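Motility hub protein FimV (Pseudomonas aeruginosa, PDB 4MBQ) supports type IV pilus assembly and twitching motility from the inner membrane and regulates intracellular cyclic AMP through activation of the adenylate cyclase CyaB. Local coordinates at residues Glu43-Gly48 against Ala54-Leu59. Numbering follows the deposited sequence.
Sequences EVLAEG and AEAREL
Apolar packing carries this contact, and the methyl of Ala56 is its pivot, met by one branch each from Val44 and Leu45. Leu45 CD2 lies 3.7 Å from Ala56 CB and Val44 CG1 lies 3.8 Å from the same carbon, so the small side chain fits between two branched ones. Val44 reaches it because CG1 stands anti to its own backbone N (chi1 176°). The CA atoms of Leu45 and Ala56 are 6.5 Å apart, a short spacing, consistent with the small methyl at Ala56. The segment axes approach to 8.9 Å with N-to-C directions 156° apart, as in antiparallel neighbouring helices.

A second aliphatic contact runs between Leu45 CD2 and Arg57 CG, 3.8 Å apart, the two side chains crossing at a slant. The arginine thus contributes its methylene stem here.

Polar links lie around this patch: Leu45 O accepts from Gln53 NE2, tying helix 34-47 to the start of helix 50-62, while Glu43 and Glu47 form salt bridges with Lys21 on helix 15-30. Val44 and Ala56 are buried; Val44 also touches Leu22, and Ala56 Leu41. The chemistry implies a small van der Waals patch, one part of the packing of helix 50-62 on helix 34-47 in this C-terminal tetratricopeptide-repeat piece of FimV's cytoplasmic part.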
loop_
_atom_site.group_PDB
_atom_site.type_symbol
_atom_site.label_atom_id
_atom_site.label_comp_id
_atom_site.label_asym_id
_atom_site.label_seq_id
_atom_site.Cartn_x
_atom_site.Cartn_y
_atom_site.Cartn_z
ATOM N N GLU B 43 4.744 7.693 -12.825
ATOM C CA GLU B 43 3.412 7.522 -13.387
ATOM C C GLU B 43 2.479 8.649 -12.942
ATOM O O GLU B 43 1.651 9.121 -13.718
ATOM C CB GLU B 43 2.849 6.156 -12.998
ATOM C CG GLU B 43 3.758 5.001 -13.397
ATOM C CD GLU B 43 3.198 3.643 -13.019
ATOM O OE1 GLU B 43 2.150 3.595 -12.341
ATOM O OE2 GLU B 43 3.809 2.624 -13.404
ATOM N N VAL B 44 2.628 9.085 -11.695
ATOM C CA VAL B 44 1.839 10.201 -11.178
ATOM C C VAL B 44 2.114 11.484 -11.970
ATOM O O VAL B 44 1.191 12.235 -12.299
ATOM C CB VAL B 44 2.111 10.436 -9.677
ATOM C CG1 VAL B 44 1.355 11.659 -9.180
ATOM C CG2 VAL B 44 1.728 9.205 -8.874
ATOM N N LEU B 45 3.384 11.719 -12.288
ATOM C CA LEU B 45 3.788 12.889 -13.066
ATOM C C LEU B 45 3.094 12.946 -14.423
ATOM O O LEU B 45 2.753 14.022 -14.912
ATOM C CB LEU B 45 5.303 12.900 -13.273
ATOM C CG LEU B 45 6.180 13.160 -12.048
ATOM C CD1 LEU B 45 7.648 13.091 -12.435
ATOM C CD2 LEU B 45 5.850 14.509 -11.429
ATOM N N ALA B 46 2.887 11.780 -15.025
ATOM C CA ALA B 46 2.267 11.695 -16.340
ATOM C C ALA B 46 0.741 11.665 -16.272
ATOM O O ALA B 46 0.066 12.018 -17.239
ATOM C CB ALA B 46 2.785 10.471 -17.087
ATOM N N GLU B 47 0.200 11.253 -15.131
ATOM C CA GLU B 47 -1.235 10.994 -15.024
ATOM C C GLU B 47 -2.001 12.005 -14.179
ATOM O O GLU B 47 -3.189 12.236 -14.406
ATOM C CB GLU B 47 -1.476 9.589 -14.468
ATOM C CG GLU B 47 -0.958 8.472 -15.356
ATOM C CD GLU B 47 -1.035 7.115 -14.688
ATOM O OE1 GLU B 47 -1.489 7.051 -13.526
ATOM O OE2 GLU B 47 -0.642 6.115 -15.325
ATOM N N GLY B 48 -1.326 12.598 -13.200
ATOM C CA GLY B 48 -2.005 13.411 -12.209
ATOM C C GLY B 48 -2.370 14.814 -12.646
ATOM O O GLY B 48 -1.926 15.286 -13.693
ATOM N N ALA B 54 2.532 18.174 -8.449
ATOM C CA ALA B 54 3.320 18.975 -7.521
ATOM C C ALA B 54 3.764 18.143 -6.322
ATOM O O ALA B 54 4.908 18.246 -5.874
ATOM C CB ALA B 54 2.533 20.196 -7.066
ATOM N N GLU B 55 2.859 17.310 -5.816
ATOM C CA GLU B 55 3.177 16.430 -4.699
ATOM C C GLU B 55 4.212 15.381 -5.084
ATOM O O GLU B 55 5.105 15.057 -4.295
ATOM C CB GLU B 55 1.910 15.753 -4.165
ATOM C CG GLU B 55 2.161 14.610 -3.181
ATOM C CD GLU B 55 2.643 15.074 -1.810
ATOM O OE1 GLU B 55 3.071 16.240 -1.670
ATOM O OE2 GLU B 55 2.588 14.263 -0.861
ATOM N N ALA B 56 4.086 14.849 -6.299
ATOM C CA ALA B 56 5.030 13.861 -6.803
ATOM C C ALA B 56 6.425 14.459 -6.873
ATOM O O ALA B 56 7.403 13.830 -6.466
ATOM C CB ALA B 56 4.596 13.359 -8.174
ATOM N N ARG B 57 6.506 15.684 -7.386
ATOM C CA ARG B 57 7.772 16.398 -7.472
ATOM C C ARG B 57 8.367 16.619 -6.087
ATOM O O ARG B 57 9.567 16.437 -5.884
ATOM C CB ARG B 57 7.585 17.736 -8.193
ATOM C CG ARG B 57 7.119 17.593 -9.635
ATOM C CD ARG B 57 6.910 18.943 -10.301
ATOM N NE ARG B 57 6.485 18.796 -11.690
ATOM C CZ ARG B 57 5.366 19.311 -12.191
ATOM N NH1 ARG B 57 4.557 20.022 -11.419
ATOM N NH2 ARG B 57 5.063 19.120 -13.468
ATOM N N GLU B 58 7.520 17.010 -5.140
ATOM C CA GLU B 58 7.954 17.239 -3.765
ATOM C C GLU B 58 8.512 15.956 -3.160
ATOM O O GLU B 58 9.567 15.966 -2.527
ATOM C CB GLU B 58 6.796 17.762 -2.912
ATOM N N LEU B 59 7.801 14.853 -3.364
ATOM C CA LEU B 59 8.237 13.558 -2.851
ATOM C C LEU B 59 9.556 13.117 -3.480
ATOM O O LEU B 59 10.441 12.607 -2.788
ATOM C CB LEU B 59 7.159 12.496 -3.076
ATOM C CG LEU B 59 5.933 12.617 -2.171
ATOM C CD1 LEU B 59 4.902 11.544 -2.495
ATOM C CD2 LEU B 59 6.348 12.545 -0.709
#